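Lipase (Rhizopus niveus, PDB 1LGY) hydrolyses the ester bonds of triglycerides and their partial glycerides, with strong preference for the 1 and 3 positions. Local coordinates at residues Lys74-Val79 against Glu129-His134; Ile93-Ser98 against Pro207-Gln212; Gly147-Leu152 against Gly176-Gly181. All coordinates share one frame; numbering follows the deposited sequence.

Contact 1: residues Lys74-Val79 against Glu129-His134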
# COMPACT_ATOMS: atom_id res chain seq x y z
N LYS A 74 14.46 -13.69 -2.44
CA LYS A 74 15.33 -12.54 -2.30
C LYS A 74 14.57 -11.21 -2.14
O LYS A 74 14.78 -10.24 -2.87
CB LYS A 74 16.28 -12.52 -3.50
CG LYS A 74 17.19 -13.73 -3.40
CD LYS A 74 18.10 -13.81 -4.59
CE LYS A 74 18.89 -15.11 -4.48
NZ LYS A 74 20.07 -14.95 -3.64
N THR A 75 13.65 -11.18 -1.19
CA THR A 75 12.84 -10.00 -0.96
C THR A 75 12.70 -9.78 0.52
O THR A 75 12.66 -10.70 1.32
CB THR A 75 11.45 -10.18 -1.56
OG1 THR A 75 11.58 -10.63 -2.90
CG2 THR A 75 10.71 -8.86 -1.63
N ILE A 76 12.70 -8.49 0.82
CA ILE A 76 12.47 -7.94 2.12
C ILE A 76 11.18 -7.20 1.89
O ILE A 76 11.13 -6.27 1.08
CB ILE A 76 13.51 -6.91 2.51
CG1 ILE A 76 14.87 -7.53 2.46
CG2 ILE A 76 13.23 -6.42 3.93
CD1 ILE A 76 15.86 -6.41 2.24
N TYR A 77 10.15 -7.63 2.60
CA TYR A 77 8.81 -7.08 2.49
C TYR A 77 8.54 -6.11 3.61
O TYR A 77 8.89 -6.44 4.73
CB TYR A 77 7.76 -8.19 2.60
CG TYR A 77 7.68 -9.12 1.40
CD1 TYR A 77 6.94 -8.73 0.28
CD2 TYR A 77 8.30 -10.36 1.40
CE1 TYR A 77 6.83 -9.55 -0.83
CE2 TYR A 77 8.19 -11.21 0.29
CZ TYR A 77 7.45 -10.78 -0.81
OH TYR A 77 7.35 -11.59 -1.91
N LEU A 78 7.93 -4.95 3.38
CA LEU A 78 7.59 -4.04 4.45
C LEU A 78 6.06 -4.00 4.30
O LEU A 78 5.59 -3.67 3.21
CB LEU A 78 8.12 -2.70 4.18
CG LEU A 78 8.57 -1.70 5.24
CD1 LEU A 78 8.56 -0.35 4.52
CD2 LEU A 78 7.71 -1.68 6.50
N VAL A 79 5.26 -4.36 5.33
CA VAL A 79 3.81 -4.48 5.13
C VAL A 79 3.13 -3.65 6.17
O VAL A 79 3.50 -3.72 7.33
CB VAL A 79 3.39 -5.98 5.27
CG1 VAL A 79 1.89 -6.18 5.24
CG2 VAL A 79 4.00 -6.74 4.09
N GLU A 129 19.37 -2.46 7.98
CA GLU A 129 20.12 -3.62 8.47
C GLU A 129 19.96 -4.85 7.59
O GLU A 129 20.92 -5.58 7.29
CB GLU A 129 19.58 -3.81 9.85
CG GLU A 129 20.24 -4.74 10.84
CD GLU A 129 19.42 -4.77 12.13
OE1 GLU A 129 19.47 -3.75 12.84
OE2 GLU A 129 18.74 -5.77 12.39
N GLN A 130 18.73 -5.13 7.13
CA GLN A 130 18.60 -6.27 6.24
C GLN A 130 19.19 -6.01 4.84
O GLN A 130 19.60 -6.96 4.17
CB GLN A 130 17.15 -6.64 6.17
CG GLN A 130 16.62 -7.09 7.55
CD GLN A 130 16.98 -8.53 7.87
OE1 GLN A 130 16.64 -9.47 7.14
NE2 GLN A 130 17.69 -8.73 8.96
N LEU A 131 19.29 -4.76 4.38
CA LEU A 131 19.93 -4.56 3.09
C LEU A 131 21.47 -4.68 3.23
O LEU A 131 22.12 -4.99 2.23
CB LEU A 131 19.69 -3.21 2.52
CG LEU A 131 18.40 -2.71 1.99
CD1 LEU A 131 18.84 -1.68 0.97
CD2 LEU A 131 17.58 -3.70 1.20
N THR A 132 22.05 -4.40 4.43
CA THR A 132 23.49 -4.57 4.70
C THR A 132 23.73 -6.08 4.92
O THR A 132 24.77 -6.65 4.56
CB THR A 132 23.93 -3.75 5.97
OG1 THR A 132 23.79 -2.35 5.71
CG2 THR A 132 25.38 -4.03 6.35
N ALA A 133 22.77 -6.79 5.49
CA ALA A 133 22.90 -8.23 5.62
C ALA A 133 22.72 -8.88 4.25
O ALA A 133 23.42 -9.82 3.89
CB ALA A 133 21.84 -8.77 6.58
N HIS A 134 21.84 -8.30 3.44
CA HIS A 134 21.43 -8.90 2.18
C HIS A 134 21.29 -7.94 1.02
O HIS A 134 20.18 -7.58 0.64
CB HIS A 134 20.12 -9.57 2.33
CG HIS A 134 20.12 -10.63 3.36
ND1 HIS A 134 19.69 -10.49 4.60
CD2 HIS A 134 20.54 -11.91 3.14
CE1 HIS A 134 19.83 -11.66 5.16
NE2 HIS A 134 20.34 -12.51 4.28
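Gln130 has its amide oxygen OE1 hydrogen-bonded to NH1 of Arg69, on the neighbouring strand 63-70, while the root of the same side chain meets Ile76. The bond from CA already aims CB at Ile76, and the bend at the second torsion (chi2 -80°) carries only the amide off to the arginine. There CB of Gln130 lies 4.1 Å from CD1 of Ile76. The greasy part of the glutamine thus does the packing and the amide does the bonding. The same methyl tip, Ile76 CD1, presses harder on CD2 of Leu131, at 3.4 Å, closer than carbons normally approach. Ile76 gets there because its longer branch lies beside the backbone N (chi1 -58°) and stretches outward from the sheet to reach between Gln130 and Leu131. Leu131 answers with one methyl: its CA-CB bond does not aim at the strand, but CD2 does come near.

Taken in the fold, this is how a helix rests on the central sheet of an alpha/beta hydrolase. Strand 75-81 and the adjacent parallel strand 138-144 are joined by a beta-alpha-beta crossover that includes helix 110-133, and the last turn of that helix packs over the start of the first strand. Lys74 and Thr75, facing Ser70, form a G1 beta bulge just ahead of Ile76, whose backbone bonds to Lys138 and Ile140. The helix finishes with Ala133 N bonded to Glu129 O at 2.9 Å, followed by a weak bond from His134 N to Gln130 O. His134, the first residue to leave helical geometry, stacks its ring on Tyr137. Leu131 also touches Val139 of strand 138-144.

Contact 2: residues Ile93-Ser98 against Pro207-Gln212; sequences IVFNFS and PHVPPQ
The proline-rich loop that follows the catalytic Asp204 makes a bed for Phe95, which stands at the centre of an inverse gamma turn shortly after helix 87-91, probably the lid by analogy with related fungal lipases. One face of the Phe95 ring receives two CH-pi contacts. CD of Pro211 sits 3.8 Å from the ring centroid, 21° off the normal and displaced toward the rim, while CA of Pro210 lies over the same face at 4.2 Å. The Pro210 ring also reaches the near side of the phenyl, with CB 3.6 Å from CD1 of Phe95. Val209 approaches obliquely: its CG1, anti to the backbone N (chi1 -164°), comes to 3.5 Å from CE1 of Phe95. The peptide bond between Val209 and Pro210 is cis, a kink in the bed just where the ring lies. Phe214 adds an edge-to-face partner to Phe95, and the side chain of Val209 is about 8 Å from that of Asp204. No hydrogen bond joins the two segments; cohesion comes from dispersion and from proline C-H groups next to nitrogen, whose slight positive polarisation probably suits an aromatic face.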
# COMPACT_ATOMS: atom_id res chain seq x y z
N ILE A 93 -12.73 10.94 9.35
CA ILE A 93 -11.44 11.42 8.82
C ILE A 93 -11.43 12.96 8.73
O ILE A 93 -12.49 13.58 8.86
CB ILE A 93 -11.27 10.64 7.47
CG1 ILE A 93 -9.94 10.87 6.79
CG2 ILE A 93 -12.36 11.12 6.56
CD1 ILE A 93 -9.83 9.93 5.59
N VAL A 94 -10.30 13.66 8.62
CA VAL A 94 -10.31 15.11 8.37
C VAL A 94 -9.58 15.30 7.05
O VAL A 94 -8.50 14.74 6.89
CB VAL A 94 -9.58 15.89 9.45
CG1 VAL A 94 -9.72 17.36 9.19
CG2 VAL A 94 -10.20 15.65 10.78
N PHE A 95 -10.10 16.05 6.07
CA PHE A 95 -9.43 16.19 4.79
C PHE A 95 -8.63 17.49 4.81
O PHE A 95 -8.82 18.39 3.99
CB PHE A 95 -10.40 16.26 3.66
CG PHE A 95 -11.41 15.12 3.52
CD1 PHE A 95 -11.07 13.79 3.83
CD2 PHE A 95 -12.68 15.44 3.06
CE1 PHE A 95 -12.03 12.79 3.65
CE2 PHE A 95 -13.63 14.43 2.88
CZ PHE A 95 -13.31 13.11 3.18
N ASN A 96 -7.71 17.57 5.77
CA ASN A 96 -6.79 18.67 5.86
C ASN A 96 -5.35 18.25 5.52
O ASN A 96 -5.03 17.07 5.52
CB ASN A 96 -6.86 19.22 7.22
CG ASN A 96 -6.39 18.31 8.33
OD1 ASN A 96 -5.90 18.81 9.33
ND2 ASN A 96 -6.51 16.98 8.26
N PHE A 97 -4.44 19.18 5.26
CA PHE A 97 -3.10 18.85 4.81
C PHE A 97 -1.98 19.23 5.75
O PHE A 97 -2.15 20.09 6.61
CB PHE A 97 -2.79 19.55 3.53
CG PHE A 97 -3.44 19.07 2.25
CD1 PHE A 97 -2.85 18.00 1.57
CD2 PHE A 97 -4.55 19.72 1.73
CE1 PHE A 97 -3.38 17.57 0.35
CE2 PHE A 97 -5.06 19.30 0.52
CZ PHE A 97 -4.48 18.24 -0.16
N SER A 98 -0.81 18.60 5.56
CA SER A 98 0.46 18.99 6.18
C SER A 98 1.46 19.14 5.04
O SER A 98 1.30 18.61 3.93
CB SER A 98 1.07 17.95 7.09
OG SER A 98 0.39 17.83 8.33
N PRO A 207 -10.31 4.28 -2.37
CA PRO A 207 -9.47 5.04 -3.31
C PRO A 207 -10.05 6.36 -3.83
O PRO A 207 -9.40 7.11 -4.55
CB PRO A 207 -9.17 4.09 -4.44
CG PRO A 207 -9.34 2.76 -3.78
CD PRO A 207 -10.52 2.93 -2.84
N HIS A 208 -11.28 6.63 -3.39
CA HIS A 208 -12.01 7.81 -3.77
C HIS A 208 -12.07 8.86 -2.68
O HIS A 208 -12.61 9.95 -2.88
CB HIS A 208 -13.40 7.35 -4.20
CG HIS A 208 -13.32 6.51 -5.47
ND1 HIS A 208 -12.79 6.89 -6.64
CD2 HIS A 208 -13.77 5.22 -5.60
CE1 HIS A 208 -12.91 5.88 -7.48
NE2 HIS A 208 -13.50 4.89 -6.83
N VAL A 209 -11.45 8.57 -1.53
CA VAL A 209 -11.40 9.47 -0.38
C VAL A 209 -9.95 9.75 -0.03
O VAL A 209 -9.13 8.85 -0.22
CB VAL A 209 -12.08 8.81 0.81
CG1 VAL A 209 -12.37 9.86 1.80
CG2 VAL A 209 -13.40 8.14 0.42
N PRO A 210 -9.45 10.91 0.45
CA PRO A 210 -10.04 12.25 0.38
C PRO A 210 -10.40 12.68 -1.04
O PRO A 210 -9.70 12.28 -1.95
CB PRO A 210 -8.98 13.07 1.01
CG PRO A 210 -8.29 12.14 1.96
CD PRO A 210 -8.12 10.99 1.06
N PRO A 211 -11.46 13.40 -1.38
CA PRO A 211 -11.81 13.58 -2.79
C PRO A 211 -11.01 14.62 -3.59
O PRO A 211 -10.18 15.38 -3.04
CB PRO A 211 -13.33 13.83 -2.72
CG PRO A 211 -13.64 14.31 -1.30
CD PRO A 211 -12.53 13.73 -0.43
N GLN A 212 -11.13 14.63 -4.93
CA GLN A 212 -10.38 15.65 -5.70
C GLN A 212 -10.90 17.07 -5.44
O GLN A 212 -10.16 18.03 -5.65
CB GLN A 212 -10.47 15.40 -7.17
CG GLN A 212 -9.81 14.09 -7.47
CD GLN A 212 -9.36 13.85 -8.89
OE1 GLN A 212 -8.54 12.96 -9.15
NE2 GLN A 212 -9.84 14.60 -9.86

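Contact 3: residues Gly147-Leu152 against Gly176-Gly181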
# COMPACT_ATOMS: atom_id res chain seq x y z
N GLY A 147 -3.26 1.21 5.36
CA GLY A 147 -1.95 0.66 5.26
C GLY A 147 -1.31 1.00 3.93
O GLY A 147 -0.09 0.96 3.84
N GLY A 148 -2.11 1.34 2.93
CA GLY A 148 -1.66 1.80 1.60
C GLY A 148 -1.14 3.24 1.60
O GLY A 148 -0.28 3.64 0.80
N ALA A 149 -1.65 4.08 2.50
CA ALA A 149 -1.10 5.40 2.58
C ALA A 149 0.26 5.29 3.22
O ALA A 149 1.17 5.98 2.76
CB ALA A 149 -1.91 6.30 3.45
N GLN A 150 0.43 4.44 4.23
CA GLN A 150 1.72 4.28 4.88
C GLN A 150 2.76 3.72 3.95
O GLN A 150 3.92 4.16 4.02
CB GLN A 150 1.69 3.32 6.02
CG GLN A 150 0.71 3.55 7.13
CD GLN A 150 0.70 4.98 7.56
OE1 GLN A 150 1.70 5.55 8.00
NE2 GLN A 150 -0.50 5.56 7.43
N ALA A 151 2.34 2.78 3.09
CA ALA A 151 3.24 2.15 2.15
C ALA A 151 3.76 3.13 1.14
O ALA A 151 4.95 3.11 0.84
CB ALA A 151 2.60 1.05 1.34
N LEU A 152 2.91 4.03 0.64
CA LEU A 152 3.40 4.97 -0.33
C LEU A 152 4.34 5.96 0.30
O LEU A 152 5.38 6.21 -0.30
CB LEU A 152 2.24 5.66 -0.97
CG LEU A 152 2.61 6.78 -1.94
CD1 LEU A 152 3.48 6.29 -3.06
CD2 LEU A 152 1.34 7.36 -2.48
N GLY A 176 -6.85 -1.06 -2.30
CA GLY A 176 -7.74 -0.28 -1.42
C GLY A 176 -7.18 1.05 -0.92
O GLY A 176 -7.81 1.72 -0.10
N GLY A 177 -6.03 1.52 -1.41
CA GLY A 177 -5.39 2.71 -0.90
C GLY A 177 -6.17 4.01 -1.07
O GLY A 177 -6.63 4.31 -2.16
N PRO A 178 -6.32 4.82 -0.03
CA PRO A 178 -6.78 6.19 -0.09
C PRO A 178 -5.79 7.10 -0.76
O PRO A 178 -4.59 6.78 -0.83
CB PRO A 178 -7.00 6.60 1.34
CG PRO A 178 -6.04 5.76 2.12
CD PRO A 178 -6.19 4.43 1.38
N ARG A 179 -6.26 8.26 -1.22
CA ARG A 179 -5.31 9.27 -1.70
C ARG A 179 -4.54 9.83 -0.51
O ARG A 179 -4.98 9.81 0.66
CB ARG A 179 -6.00 10.43 -2.35
CG ARG A 179 -6.78 9.97 -3.52
CD ARG A 179 -7.52 11.14 -4.09
NE ARG A 179 -8.02 10.82 -5.41
CZ ARG A 179 -9.30 10.62 -5.63
NH1 ARG A 179 -10.21 10.69 -4.64
NH2 ARG A 179 -9.72 10.41 -6.86
N VAL A 180 -3.33 10.30 -0.83
CA VAL A 180 -2.39 10.75 0.17
C VAL A 180 -1.97 12.20 -0.02
O VAL A 180 -1.69 12.88 0.95
CB VAL A 180 -1.19 9.82 0.12
CG1 VAL A 180 -0.19 10.24 1.18
CG2 VAL A 180 -1.56 8.38 0.48
N GLY A 181 -1.89 12.74 -1.22
CA GLY A 181 -1.31 14.07 -1.32
C GLY A 181 -1.92 14.88 -2.42
O GLY A 181 -2.72 14.37 -3.18
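Val180 meets Ala149 and Leu152 of the helix, and its atoms can be taken in turn. CB, which points at the helix, already lies 4.4 Å from CD2 of Leu152. From there the side chain forks. With chi1 at -179°, CG1 is anti to the backbone N and keeps back from the alanine. CG2, the branch beside the backbone N, makes the real contact: it stands 3.6 Å from CB of Ala149 and 3.7 Å from CA of the same residue, so the methyl lies against the alanine and the helix backbone together. Leu152, one turn further along, brings CD2 to 4.3 Å from the same CG2. One valine methyl therefore rests between an alanine and a leucine three positions apart on one side of the helix.

Pro178 shares the alanine methyl: its CG lies 4.4 Å from CB of Ala149. Nearer the start of the helix, backbone replaces side chains: CA of Gly148 comes to 4.6 Å from CA of Gly177. This is the helix that follows the nucleophile elbow, the strained GxSxG turn that carries the catalytic Ser145 and includes Gly147. Pro178 lies about 5 Å from Ser145 and about 6 Å from His257, side chain to side chain, so the loop borders the catalytic site. Arg179 starts out away from the helix, and its NE forms a salt bridge with OE2 of Glu240.

The packing is buried at the heart of the molecule. Phe112 of helix 110-133 covers both Ala149 and Pro178, Leu153 adds to the cover of Val180, and the segment 176-181 runs from the end of strand 170-175 toward helix 183-192, beside the first turns of helix 146-161.

In the fold
The three contacts span one alpha/beta hydrolase domain. Contact 1 closes first along the chain and is followed by contact 3; contact 2, whose first segment falls within the span of contact 1, encloses contact 3. Contacts 1 and 2 lie on opposite sides of the chain's centre, 32 Å apart between centres. Contact 3 is near the middle, 22 Å from contact 1 and 11 Å from contact 2. Contacts 2 and 3 touch: Val209 O lies 3.1 Å from Arg179 N, a probable hydrogen bond. Helix 110-133 carries Glu129-His134 of contact 1 and, through Phe112, touches contact 3, which borders the catalytic residues; contact 2 lies near them without touching, contact 1 remote.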